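Long-range contacts in aldo-keto Reductase, OXIDOREDUCTASE (PDB 5T79), which binds NADPH and probably works as an aldo-keto reductase, reducing aldehydes such as 3-hydroxybutanal to the corresponding alcohols: residues I28-W33 with V294-S299; I57-L62 with E91-T96. One frame throughout, in Å; residues are numbered along the deposited sequence. Where two conformers were deposited one is given.

Contact 1. Residues I28-W33 with V294-S299; sequences ISLGLW and VLIGAS. With NDP (NADPH dihydro-nicotinamide-adenine-dinucleotide phosphate), chain E.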
ATOM      1  N   ILE A  28      -3.013  -7.877   5.267  1.00 14.60           N
ATOM      2  CA  ILE A  28      -3.185  -7.693   3.825  1.00 14.34           C
ATOM      3  C   ILE A  28      -4.038  -6.425   3.578  1.00 15.96           C
ATOM      4  O   ILE A  28      -5.168  -6.366   4.056  1.00 15.27           O
ATOM      5  CB  ILE A  28      -3.855  -8.926   3.143  1.00 17.16           C
ATOM      6  CG1 ILE A  28      -3.119 -10.288   3.482  1.00 18.09           C
ATOM      7  CG2 ILE A  28      -4.001  -8.688   1.626  1.00 17.50           C
ATOM      8  CD1 ILE A  28      -1.961 -10.641   2.637  1.00 34.40           C
ATOM      9  N   SER A  29      -3.505  -5.430   2.838  1.00 11.04           N
ATOM     10  CA  SER A  29      -4.270  -4.233   2.438  1.00 10.10           C
ATOM     11  C   SER A  29      -4.487  -4.295   0.912  1.00 16.11           C
ATOM     12  O   SER A  29      -3.721  -4.955   0.219  1.00 15.57           O
ATOM     13  CB  SER A  29      -3.524  -2.950   2.834  1.00 12.57           C
ATOM     14  OG  SER A  29      -3.368  -2.870   4.247  1.00 13.47           O
ATOM     15  N   LEU A  30      -5.496  -3.592   0.392  1.00 15.04           N
ATOM     16  CA  LEU A  30      -5.761  -3.580  -1.048  1.00 13.72           C
ATOM     17  C   LEU A  30      -5.477  -2.210  -1.640  1.00 15.81           C
ATOM     18  O   LEU A  30      -6.018  -1.225  -1.165  1.00 13.62           O
ATOM     19  CB  LEU A  30      -7.231  -3.989  -1.345  1.00 12.77           C
ATOM     20  CG  LEU A  30      -7.647  -4.000  -2.843  1.00 15.96           C
ATOM     21  CD1 LEU A  30      -6.888  -5.088  -3.638  1.00 15.30           C
ATOM     22  CD2 LEU A  30      -9.168  -4.134  -2.999  1.00 16.13           C
ATOM     23  N   GLY A  31      -4.668  -2.187  -2.700  1.00 14.41           N
ATOM     24  CA  GLY A  31      -4.336  -0.979  -3.445  1.00 13.76           C
ATOM     25  C   GLY A  31      -5.206  -0.815  -4.673  1.00 16.08           C
ATOM     26  O   GLY A  31      -5.631  -1.808  -5.272  1.00 16.57           O
ATOM     27  N   LEU A  32      -5.486   0.446  -5.061  1.00 13.90           N
ATOM     28  CA  LEU A  32      -6.376   0.745  -6.196  1.00 13.89           C
ATOM     29  C   LEU A  32      -5.594   1.311  -7.408  1.00 18.42           C
ATOM     30  O   LEU A  32      -6.193   1.912  -8.314  1.00 17.89           O
ATOM     31  CB  LEU A  32      -7.504   1.707  -5.721  1.00 13.74           C
ATOM     32  CG  LEU A  32      -8.691   1.017  -4.959  1.00 15.09           C
ATOM     33  CD1 LEU A  32      -8.286   0.574  -3.551  1.00 15.04           C
ATOM     34  CD2 LEU A  32      -9.898   1.944  -4.849  1.00 14.14           C
ATOM     35  N   TRP A  33      -4.271   1.047  -7.458  1.00 19.59           N
ATOM     36  CA  TRP A  33      -3.366   1.500  -8.540  1.00 21.99           C
ATOM     37  C   TRP A  33      -3.848   1.011  -9.881  1.00 26.07           C
ATOM     38  O   TRP A  33      -3.929   1.810 -10.805  1.00 26.24           O
ATOM     39  CB  TRP A  33      -1.925   1.044  -8.281  1.00 23.32           C
ATOM     40  CG  TRP A  33      -0.889   1.502  -9.277  1.00 26.85           C
ATOM     41  CD1 TRP A  33      -0.818   2.711  -9.902  1.00 30.29           C
ATOM     42  CD2 TRP A  33       0.305   0.792  -9.641  1.00 28.13           C
ATOM     43  NE1 TRP A  33       0.309   2.769 -10.692  1.00 31.35           N
ATOM     44  CE2 TRP A  33       1.012   1.602 -10.555  1.00 33.21           C
ATOM     45  CE3 TRP A  33       0.812  -0.480  -9.330  1.00 30.59           C
ATOM     46  CZ2 TRP A  33       2.207   1.184 -11.162  1.00 34.17           C
ATOM     47  CZ3 TRP A  33       2.011  -0.886  -9.911  1.00 33.42           C
ATOM     48  CH2 TRP A  33       2.686  -0.065 -10.824  1.00 34.61           C
ATOM     49  N   VAL A 294       1.141  -5.738   3.989  0.61 13.67           N
ATOM     50  CA  VAL A 294       1.522  -5.996   2.603  0.61 13.62           C
ATOM     51  C   VAL A 294       0.370  -5.462   1.714  0.61 17.11           C
ATOM     52  O   VAL A 294      -0.795  -5.783   1.956  0.61 16.40           O
ATOM     53  CB  VAL A 294       1.877  -7.495   2.402  0.61 17.83           C
ATOM     54  CG1 VAL A 294       0.655  -8.399   2.271  0.61 16.91           C
ATOM     55  CG2 VAL A 294       2.822  -7.681   1.248  0.61 18.52           C
ATOM     56  N   LEU A 295       0.688  -4.538   0.785  1.00 13.33           N
ATOM     57  CA  LEU A 295      -0.326  -3.879  -0.032  1.00 13.05           C
ATOM     58  C   LEU A 295      -0.404  -4.558  -1.383  1.00 18.39           C
ATOM     59  O   LEU A 295       0.480  -4.386  -2.207  1.00 17.14           O
ATOM     60  CB  LEU A 295       0.041  -2.374  -0.142  1.00 13.23           C
ATOM     61  CG  LEU A 295      -0.890  -1.436  -0.883  1.00 17.80           C
ATOM     62  CD1 LEU A 295      -2.310  -1.453  -0.300  1.00 16.51           C
ATOM     63  CD2 LEU A 295      -0.331  -0.010  -0.852  1.00 20.86           C
ATOM     64  N   ILE A 296      -1.462  -5.336  -1.603  1.00 16.38           N
ATOM     65  CA  ILE A 296      -1.604  -6.084  -2.854  1.00 16.51           C
ATOM     66  C   ILE A 296      -2.402  -5.303  -3.913  1.00 19.99           C
ATOM     67  O   ILE A 296      -3.148  -4.376  -3.610  1.00 17.31           O
ATOM     68  CB  ILE A 296      -2.262  -7.488  -2.578  1.00 19.63           C
ATOM     69  CG1 ILE A 296      -3.732  -7.370  -2.117  1.00 19.35           C
ATOM     70  CG2 ILE A 296      -1.432  -8.319  -1.571  1.00 20.32           C
ATOM     71  CD1 ILE A 296      -4.642  -8.629  -2.378  1.00 23.24           C
ATOM     72  N   GLY A 297      -2.201  -5.695  -5.164  1.00 17.35           N
ATOM     73  CA  GLY A 297      -3.012  -5.258  -6.288  1.00 18.77           C
ATOM     74  C   GLY A 297      -3.850  -6.472  -6.664  1.00 21.77           C
ATOM     75  O   GLY A 297      -3.463  -7.612  -6.357  1.00 21.93           O
ATOM     76  N   ALA A 298      -4.999  -6.273  -7.324  1.00 22.25           N
ATOM     77  CA  ALA A 298      -5.830  -7.413  -7.748  1.00 21.06           C
ATOM     78  C   ALA A 298      -6.723  -7.040  -8.918  1.00 23.02           C
ATOM     79  O   ALA A 298      -7.230  -5.920  -8.969  1.00 21.47           O
ATOM     80  CB  ALA A 298      -6.687  -7.922  -6.587  1.00 21.28           C
ATOM     81  N   SER A 299      -6.906  -7.975  -9.856  1.00 18.61           N
ATOM     82  CA  SER A 299      -7.814  -7.786 -10.982  1.00 18.87           C
ATOM     83  C   SER A 299      -9.036  -8.694 -10.806  1.00 23.51           C
ATOM     84  O   SER A 299     -10.055  -8.486 -11.461  1.00 24.44           O
ATOM     85  CB  SER A 299      -7.113  -8.064 -12.307  1.00 23.51           C
ATOM     86  OG  SER A 299      -6.763  -9.433 -12.401  1.00 25.48           O
TER
HETATM   87  PA  NDP E 404       1.303  -6.551  -6.584  0.57 25.60           P
HETATM   88  O1A NDP E 404       0.591  -7.237  -5.456  0.57 23.10           O
HETATM   89  O2A NDP E 404       2.754  -6.432  -6.708  0.57  3.00           O
HETATM   90  O5B NDP E 404       0.836  -7.133  -8.010  0.57 30.54           O
HETATM   91  C5B NDP E 404      -0.566  -6.955  -8.294  0.57 33.61           C
HETATM   92  C4B NDP E 404      -0.922  -7.512  -9.645  0.57 36.76           C
HETATM   93  O4B NDP E 404      -0.349  -8.832  -9.788  0.57 36.96           O
HETATM   94  C3B NDP E 404      -2.426  -7.665  -9.865  0.57 37.02           C
HETATM   95  O3B NDP E 404      -2.953  -6.509 -10.511  0.57 36.15           O
HETATM   96  C2B NDP E 404      -2.535  -8.931 -10.705  0.57 37.50           C
HETATM   97  O2B NDP E 404      -2.409  -8.637 -12.113  0.57 39.95           O
HETATM   98  C1B NDP E 404      -1.322  -9.747 -10.253  0.57 37.87           C
HETATM   99  N9A NDP E 404      -1.594 -10.708  -9.188  0.57 36.26           N
HETATM  100  C8A NDP E 404      -1.831 -10.450  -7.864  0.57 35.68           C
HETATM  101  N7A NDP E 404      -2.036 -11.523  -7.138  0.57 35.76           N
HETATM  102  C5A NDP E 404      -1.934 -12.561  -8.052  0.57 35.69           C
HETATM  103  C6A NDP E 404      -2.115 -13.954  -7.932  0.57 35.32           C
HETATM  104  N6A NDP E 404      -2.308 -14.582  -6.767  0.57 34.12           N
HETATM  105  N1A NDP E 404      -2.029 -14.696  -9.059  0.57 34.99           N
HETATM  106  C2A NDP E 404      -1.730 -14.088 -10.212  0.57 36.80           C
HETATM  107  N3A NDP E 404      -1.515 -12.789 -10.442  0.57 38.18           N
HETATM  108  C4A NDP E 404      -1.654 -12.072  -9.318  0.57 37.05           C
HETATM  109  O3  NDP E 404       0.696  -5.101  -6.367  0.57 26.24           O
HETATM  110  PN  NDP E 404       1.060  -3.790  -7.206  0.57 27.93           P
HETATM  111  O1N NDP E 404      -0.106  -3.748  -8.123  0.57 32.48           O
HETATM  112  O2N NDP E 404       2.472  -3.806  -7.774  0.57 32.86           O
HETATM  113  O5D NDP E 404       1.115  -2.495  -6.226  0.57 32.03           O
HETATM  114  C5D NDP E 404       0.555  -2.670  -4.896  0.57 28.76           C
HETATM  115  C4D NDP E 404      -0.156  -1.416  -4.442  0.57 27.17           C
HETATM  116  O4D NDP E 404       0.822  -0.470  -3.971  0.57 30.19           O
HETATM  117  C3D NDP E 404      -0.959  -0.666  -5.489  0.57 24.81           C
HETATM  118  O3D NDP E 404      -2.236  -1.260  -5.662  0.57 29.20           O
HETATM  119  C2D NDP E 404      -0.956   0.772  -4.949  0.57 22.73           C
HETATM  120  O2D NDP E 404      -2.004   1.149  -4.057  0.57  8.02           O
HETATM  121  C1D NDP E 404       0.412   0.850  -4.263  0.57 29.37           C
HETATM  122  N1N NDP E 404       1.467   1.437  -5.115  0.57 30.84           N
HETATM  123  C2N NDP E 404       2.094   2.583  -4.627  0.57 32.00           C
HETATM  124  C3N NDP E 404       3.073   3.215  -5.298  0.57 30.12           C
HETATM  125  C7N NDP E 404       3.889   4.259  -4.585  0.57 24.57           C
HETATM  126  O7N NDP E 404       4.732   4.846  -5.281  0.57 23.96           O
HETATM  127  N7N NDP E 404       3.683   4.563  -3.303  0.57 15.11           N
HETATM  128  C4N NDP E 404       3.362   2.834  -6.726  0.57 33.01           C
HETATM  129  C5N NDP E 404       2.851   1.472  -7.053  0.57 32.96           C
HETATM  130  C6N NDP E 404       1.954   0.849  -6.316  0.57 30.65           C
HETATM  131  P2B NDP E 404      -3.312  -9.186 -13.347  0.57 40.57           P
HETATM  132  O1X NDP E 404      -4.075  -8.169 -14.112  0.57 40.60           O
HETATM  133  O2X NDP E 404      -2.251  -9.892 -14.181  0.57 42.73           O
HETATM  134  O3X NDP E 404      -4.189 -10.266 -12.724  0.57 41.55           O
HETATM  135  O   HOH W   1      -5.525  -3.396  -7.548  1.00 19.36           O

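Contact 2. Residues I57-L62 with E91-T96; sequences ITHFDL and ELIIST. With NDP (NADPH dihydro-nicotinamide-adenine-dinucleotide phosphate), chain E.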
ATOM      1  N   ILE A  57     -10.263  -7.141   5.092  1.00 14.04           N
ATOM      2  CA  ILE A  57      -9.358  -6.094   4.613  1.00 12.59           C
ATOM      3  C   ILE A  57     -10.070  -4.748   4.807  1.00 14.47           C
ATOM      4  O   ILE A  57     -11.029  -4.447   4.114  1.00 13.82           O
ATOM      5  CB  ILE A  57      -8.896  -6.341   3.149  1.00 14.58           C
ATOM      6  CG1 ILE A  57      -8.084  -7.641   3.036  1.00 14.54           C
ATOM      7  CG2 ILE A  57      -8.111  -5.132   2.624  1.00 12.71           C
ATOM      8  CD1 ILE A  57      -7.804  -8.083   1.566  1.00 18.52           C
ATOM      9  N   THR A  58      -9.617  -3.961   5.790  1.00 12.89           N
ATOM     10  CA  THR A  58     -10.242  -2.682   6.155  1.00 12.53           C
ATOM     11  C   THR A  58      -9.501  -1.487   5.545  1.00 15.72           C
ATOM     12  O   THR A  58      -9.939  -0.348   5.711  1.00 15.03           O
ATOM     13  CB  THR A  58     -10.223  -2.559   7.705  1.00 15.43           C
ATOM     14  OG1 THR A  58      -8.860  -2.664   8.116  1.00 15.56           O
ATOM     15  CG2 THR A  58     -11.008  -3.674   8.401  1.00 14.07           C
ATOM     16  N   HIS A  59      -8.364  -1.731   4.864  1.00 11.36           N
ATOM     17  CA  HIS A  59      -7.575  -0.631   4.343  1.00 10.23           C
ATOM     18  C   HIS A  59      -7.500  -0.650   2.819  1.00 14.54           C
ATOM     19  O   HIS A  59      -7.036  -1.627   2.220  1.00 13.60           O
ATOM     20  CB  HIS A  59      -6.144  -0.651   4.971  1.00 10.72           C
ATOM     21  CG  HIS A  59      -5.221   0.406   4.423  1.00 13.10           C
ATOM     22  ND1 HIS A  59      -5.673   1.697   4.127  1.00 14.53           N
ATOM     23  CD2 HIS A  59      -3.891   0.343   4.172  1.00 14.57           C
ATOM     24  CE1 HIS A  59      -4.616   2.350   3.671  1.00 14.61           C
ATOM     25  NE2 HIS A  59      -3.517   1.579   3.687  1.00 14.87           N
ATOM     26  N   PHE A  60      -7.975   0.457   2.200  1.00 11.29           N
ATOM     27  CA  PHE A  60      -7.971   0.679   0.758  1.00 10.93           C
ATOM     28  C   PHE A  60      -7.056   1.856   0.486  1.00 12.81           C
ATOM     29  O   PHE A  60      -7.223   2.933   1.081  1.00 11.25           O
ATOM     30  CB  PHE A  60      -9.408   0.926   0.235  1.00 12.40           C
ATOM     31  CG  PHE A  60     -10.369  -0.213   0.515  1.00 14.24           C
ATOM     32  CD1 PHE A  60     -10.081  -1.511   0.095  1.00 16.13           C
ATOM     33  CD2 PHE A  60     -11.594   0.024   1.131  1.00 18.44           C
ATOM     34  CE1 PHE A  60     -10.954  -2.576   0.384  1.00 17.06           C
ATOM     35  CE2 PHE A  60     -12.496  -1.032   1.375  1.00 21.68           C
ATOM     36  CZ  PHE A  60     -12.157  -2.328   1.019  1.00 18.54           C
ATOM     37  N   ASP A  61      -6.048   1.637  -0.349  1.00 10.52           N
ATOM     38  CA  ASP A  61      -5.043   2.656  -0.613  1.00 11.07           C
ATOM     39  C   ASP A  61      -5.226   3.244  -2.015  1.00 14.94           C
ATOM     40  O   ASP A  61      -5.261   2.510  -3.003  1.00 13.11           O
ATOM     41  CB  ASP A  61      -3.650   2.024  -0.449  1.00 12.48           C
ATOM     42  CG  ASP A  61      -2.497   2.945  -0.790  1.00 15.47           C
ATOM     43  OD1 ASP A  61      -2.052   3.703   0.111  1.00 14.50           O
ATOM     44  OD2 ASP A  61      -2.015   2.884  -1.937  1.00 16.00           O
ATOM     45  N   LEU A  62      -5.318   4.577  -2.091  1.00 12.08           N
ATOM     46  CA  LEU A  62      -5.492   5.287  -3.358  1.00 11.48           C
ATOM     47  C   LEU A  62      -4.389   6.325  -3.512  1.00 13.21           C
ATOM     48  O   LEU A  62      -3.518   6.454  -2.656  1.00 11.70           O
ATOM     49  CB  LEU A  62      -6.902   5.969  -3.374  1.00 11.06           C
ATOM     50  CG  LEU A  62      -8.093   4.998  -3.361  1.00 14.44           C
ATOM     51  CD1 LEU A  62      -8.625   4.789  -1.934  1.00 15.07           C
ATOM     52  CD2 LEU A  62      -9.202   5.497  -4.257  1.00 15.89           C
ATOM     53  N   GLU A  91     -15.353   1.879   9.786  1.00 11.18           N
ATOM     54  CA  GLU A  91     -14.620   0.613   9.906  1.00 11.26           C
ATOM     55  C   GLU A  91     -13.470   0.547   8.867  1.00 15.87           C
ATOM     56  O   GLU A  91     -12.751  -0.447   8.813  1.00 15.07           O
ATOM     57  CB  GLU A  91     -15.591  -0.572   9.694  1.00 12.60           C
ATOM     58  CG  GLU A  91     -16.483  -0.766  10.919  1.00 16.61           C
ATOM     59  CD  GLU A  91     -17.510  -1.878  10.842  1.00 22.41           C
ATOM     60  OE1 GLU A  91     -17.171  -2.985  10.368  1.00 19.03           O
ATOM     61  OE2 GLU A  91     -18.652  -1.655  11.291  1.00 17.23           O
ATOM     62  N   LEU A  92     -13.323   1.590   8.031  1.00 12.35           N
ATOM     63  CA  LEU A  92     -12.327   1.616   6.960  1.00 10.84           C
ATOM     64  C   LEU A  92     -11.216   2.616   7.212  1.00 15.17           C
ATOM     65  O   LEU A  92     -11.445   3.658   7.820  1.00 14.36           O
ATOM     66  CB  LEU A  92     -12.995   1.975   5.597  1.00 10.69           C
ATOM     67  CG  LEU A  92     -14.148   1.059   5.109  1.00 14.49           C
ATOM     68  CD1 LEU A  92     -14.659   1.498   3.716  1.00 14.85           C
ATOM     69  CD2 LEU A  92     -13.699  -0.411   5.007  1.00 15.52           C
ATOM     70  N   ILE A  93     -10.019   2.304   6.682  1.00 11.73           N
ATOM     71  CA  ILE A  93      -8.856   3.182   6.629  1.00 10.03           C
ATOM     72  C   ILE A  93      -8.658   3.481   5.154  1.00 13.18           C
ATOM     73  O   ILE A  93      -8.304   2.588   4.375  1.00 13.13           O
ATOM     74  CB  ILE A  93      -7.577   2.586   7.278  1.00 11.56           C
ATOM     75  CG1 ILE A  93      -7.753   2.269   8.796  1.00 12.32           C
ATOM     76  CG2 ILE A  93      -6.348   3.496   7.031  1.00 10.74           C
ATOM     77  CD1 ILE A  93      -7.963   3.441   9.752  1.00 12.15           C
ATOM     78  N   ILE A  94      -8.948   4.710   4.758  1.00 10.55           N
ATOM     79  CA  ILE A  94      -8.847   5.148   3.375  1.00 10.09           C
ATOM     80  C   ILE A  94      -7.665   6.075   3.268  1.00 12.99           C
ATOM     81  O   ILE A  94      -7.589   7.057   4.010  1.00 12.72           O
ATOM     82  CB  ILE A  94     -10.168   5.850   2.905  1.00 12.50           C
ATOM     83  CG1 ILE A  94     -11.379   4.877   3.019  1.00 13.10           C
ATOM     84  CG2 ILE A  94     -10.018   6.366   1.448  1.00 12.64           C
ATOM     85  CD1 ILE A  94     -12.806   5.566   3.004  1.00 11.16           C
ATOM     86  N   SER A  95      -6.809   5.845   2.307  1.00  9.60           N
ATOM     87  CA  SER A  95      -5.686   6.711   2.115  1.00  9.64           C
ATOM     88  C   SER A  95      -5.630   7.298   0.728  1.00 15.35           C
ATOM     89  O   SER A  95      -6.183   6.769  -0.159  1.00 15.08           O
ATOM     90  CB  SER A  95      -4.391   5.952   2.318  1.00 11.79           C
ATOM     91  OG  SER A  95      -4.178   5.072   1.284  1.00 15.78           O
ATOM     92  N   THR A  96      -4.961   8.427   0.615  1.00 11.02           N
ATOM     93  CA  THR A  96      -4.659   9.050  -0.654  1.00 11.06           C
ATOM     94  C   THR A  96      -3.315   9.751  -0.584  1.00 12.10           C
ATOM     95  O   THR A  96      -2.725   9.787   0.446  1.00 12.63           O
ATOM     96  CB  THR A  96      -5.795   9.788  -1.397  1.00 12.72           C
ATOM     97  OG1 THR A  96      -5.492   9.829  -2.802  1.00 12.26           O
ATOM     98  CG2 THR A  96      -5.963  11.109  -0.833  1.00 14.45           C
TER
HETATM   99  PA  NDP E 404       1.303  -6.551  -6.584  0.57 25.60           P
HETATM  100  O1A NDP E 404       0.591  -7.237  -5.456  0.57 23.10           O
HETATM  101  O2A NDP E 404       2.754  -6.432  -6.708  0.57  3.00           O
HETATM  102  O5B NDP E 404       0.836  -7.133  -8.010  0.57 30.54           O
HETATM  103  C5B NDP E 404      -0.566  -6.955  -8.294  0.57 33.61           C
HETATM  104  C4B NDP E 404      -0.922  -7.512  -9.645  0.57 36.76           C
HETATM  105  O4B NDP E 404      -0.349  -8.832  -9.788  0.57 36.96           O
HETATM  106  C3B NDP E 404      -2.426  -7.665  -9.865  0.57 37.02           C
HETATM  107  O3B NDP E 404      -2.953  -6.509 -10.511  0.57 36.15           O
HETATM  108  C2B NDP E 404      -2.535  -8.931 -10.705  0.57 37.50           C
HETATM  109  O2B NDP E 404      -2.409  -8.637 -12.113  0.57 39.95           O
HETATM  110  C1B NDP E 404      -1.322  -9.747 -10.253  0.57 37.87           C
HETATM  111  N9A NDP E 404      -1.594 -10.708  -9.188  0.57 36.26           N
HETATM  112  C8A NDP E 404      -1.831 -10.450  -7.864  0.57 35.68           C
HETATM  113  N7A NDP E 404      -2.036 -11.523  -7.138  0.57 35.76           N
HETATM  114  C5A NDP E 404      -1.934 -12.561  -8.052  0.57 35.69           C
HETATM  115  C6A NDP E 404      -2.115 -13.954  -7.932  0.57 35.32           C
HETATM  116  N6A NDP E 404      -2.308 -14.582  -6.767  0.57 34.12           N
HETATM  117  N1A NDP E 404      -2.029 -14.696  -9.059  0.57 34.99           N
HETATM  118  C2A NDP E 404      -1.730 -14.088 -10.212  0.57 36.80           C
HETATM  119  N3A NDP E 404      -1.515 -12.789 -10.442  0.57 38.18           N
HETATM  120  C4A NDP E 404      -1.654 -12.072  -9.318  0.57 37.05           C
HETATM  121  O3  NDP E 404       0.696  -5.101  -6.367  0.57 26.24           O
HETATM  122  PN  NDP E 404       1.060  -3.790  -7.206  0.57 27.93           P
HETATM  123  O1N NDP E 404      -0.106  -3.748  -8.123  0.57 32.48           O
HETATM  124  O2N NDP E 404       2.472  -3.806  -7.774  0.57 32.86           O
HETATM  125  O5D NDP E 404       1.115  -2.495  -6.226  0.57 32.03           O
HETATM  126  C5D NDP E 404       0.555  -2.670  -4.896  0.57 28.76           C
HETATM  127  C4D NDP E 404      -0.156  -1.416  -4.442  0.57 27.17           C
HETATM  128  O4D NDP E 404       0.822  -0.470  -3.971  0.57 30.19           O
HETATM  129  C3D NDP E 404      -0.959  -0.666  -5.489  0.57 24.81           C
HETATM  130  O3D NDP E 404      -2.236  -1.260  -5.662  0.57 29.20           O
HETATM  131  C2D NDP E 404      -0.956   0.772  -4.949  0.57 22.73           C
HETATM  132  O2D NDP E 404      -2.004   1.149  -4.057  0.57  8.02           O
HETATM  133  C1D NDP E 404       0.412   0.850  -4.263  0.57 29.37           C
HETATM  134  N1N NDP E 404       1.467   1.437  -5.115  0.57 30.84           N
HETATM  135  C2N NDP E 404       2.094   2.583  -4.627  0.57 32.00           C
HETATM  136  C3N NDP E 404       3.073   3.215  -5.298  0.57 30.12           C
HETATM  137  C7N NDP E 404       3.889   4.259  -4.585  0.57 24.57           C
HETATM  138  O7N NDP E 404       4.732   4.846  -5.281  0.57 23.96           O
HETATM  139  N7N NDP E 404       3.683   4.563  -3.303  0.57 15.11           N
HETATM  140  C4N NDP E 404       3.362   2.834  -6.726  0.57 33.01           C
HETATM  141  C5N NDP E 404       2.851   1.472  -7.053  0.57 32.96           C
HETATM  142  C6N NDP E 404       1.954   0.849  -6.316  0.57 30.65           C
HETATM  143  P2B NDP E 404      -3.312  -9.186 -13.347  0.57 40.57           P
HETATM  144  O1X NDP E 404      -4.075  -8.169 -14.112  0.57 40.60           O
HETATM  145  O2X NDP E 404      -2.251  -9.892 -14.181  0.57 42.73           O
HETATM  146  O3X NDP E 404      -4.189 -10.266 -12.724  0.57 41.55           O

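Contact 1. Residues I28-W33 with V294-S299
Ser29 is gripped through both its backbone polar atoms by strand 293-296, in the parallel pairing that joins the first and last strands of the aldo-keto reductase TIM barrel and so closes it. Ser29 N gives an almost straight bond to Val294 O at 2.9 Å. Ser29 O in turn accepts from Ile296 N, also at 2.9 Å. Two residues on, Gly31 N reaches Ile296 O at 2.8 Å, with the donor nearly in line with the C=O bond. Leu30, whose N and O face the other way, is bonded instead to strand 59-61. The hydroxyl of Ser29 is hydrogen-bonded to that of Ser293.

Beyond the paired residues the segments part, and other groups take over. A water accepts from Ala298 N at 2.9 Å and lies within hydrogen-bonding distance of Gly31 O, joining the segments across the widening gap. Gly297 N turns to the cofactor and bonds the diphosphate oxygen NDP O1A at 3.2 Å, while Ser299 OG donates to NDP O3X of the 2'-phosphate at 2.7 Å. Gly31, without a side chain, lets the nicotinamide ribose come so near that Gly31 CA is 3.1 Å from NDP O3D.

With CG anti to the backbone N (chi1 -177°), Leu295 straddles strand and cofactor: CD1 packs on Gly31 N, and CD2 sits against the ribose at O4D. The C5N-C6N edge of the dihydronicotinamide is turned to one face of the Trp33 indole, C5N lying over it toward the rim; the rings are steeply inclined, not stacked. Ile28 CG2 meets Ile296 CG1 on the face packed by helices 277-285 and 301-308.

Backbone donors bonded to carbonyls within the strands thus pass, at the strand ends, to water and phosphate oxygens, and the Ser299 bond to the 2'-phosphate is consistent with a preference for NADPH over NADH.

Contact 2. Residues I57-L62 with E91-T96
His59 and Phe60 share one acceptor, Ile93 O, where two neighbouring parallel strands of the TIM barrel meet, linked by helix 72-85 in a beta-alpha-beta unit. Phe60 N approaches Ile93 O nearly end-on at 3.1 Å. His59 ND1 comes closer, at 2.8 Å, with Ile93 O in the plane of the imidazole although ND1 itself stands well above the carbonyl plane; CG anti to the backbone N (chi1 176°) folds the ring across to Ile93, whose CG2 lies 3.5 Å from ND1. The pairing goes on with Ile93 N to Thr58 O (2.8 Å), Ser95 N to Phe60 O, and Leu62 N to Ser95 O, the last reached from above its carbonyl plane.

On the face of Phe60 and Ile94, the flanking Leu92 and Leu62 join in: Phe60 CE2 touches Leu92 CD2, while Leu62 and Ile94 run side by side. Phe77 of helix 72-85 packs on Phe60, Leu62 and Ile94, and helix 42-54 covers Phe60 and Leu92.

Farther along the His59 face, Asp61 presents its carboxylate to NADPH. Asp61 OD2 accepts from the ribose hydroxyl NDP O2D at 2.7 Å and forms a salt bridge with Lys97. The other oxygen, Asp61 OD1, is held by Gln193 NE2 and by Ser95 OG, which donates at 2.8 Å from above the carboxylate plane.

How the contacts relate
Both contacts are buried parallel strand pairs of the same barrel, and they are adjacent: strand 24-31 stands between strands 293-296 and 59-61, so Leu30 O meets Asp61 N at 3.0 Å and Leu32 N meets Asp61 O at 2.9 Å. Contact 1 pairs segments far apart in the chain, contact 2 consecutive strands. Each meets NADPH near the C-terminal ends of its strands, but differently. Contact 1 spans the cofactor from nicotinamide to 2'-phosphate; contact 2 supplies a single carboxylate to the nicotinamide ribose and adds side-chain bonds between its two segments, His59 to Ile93 O and Ser95 to Asp61, where the direct bonds between segments 28-33 and 294-299 are all backbone to backbone.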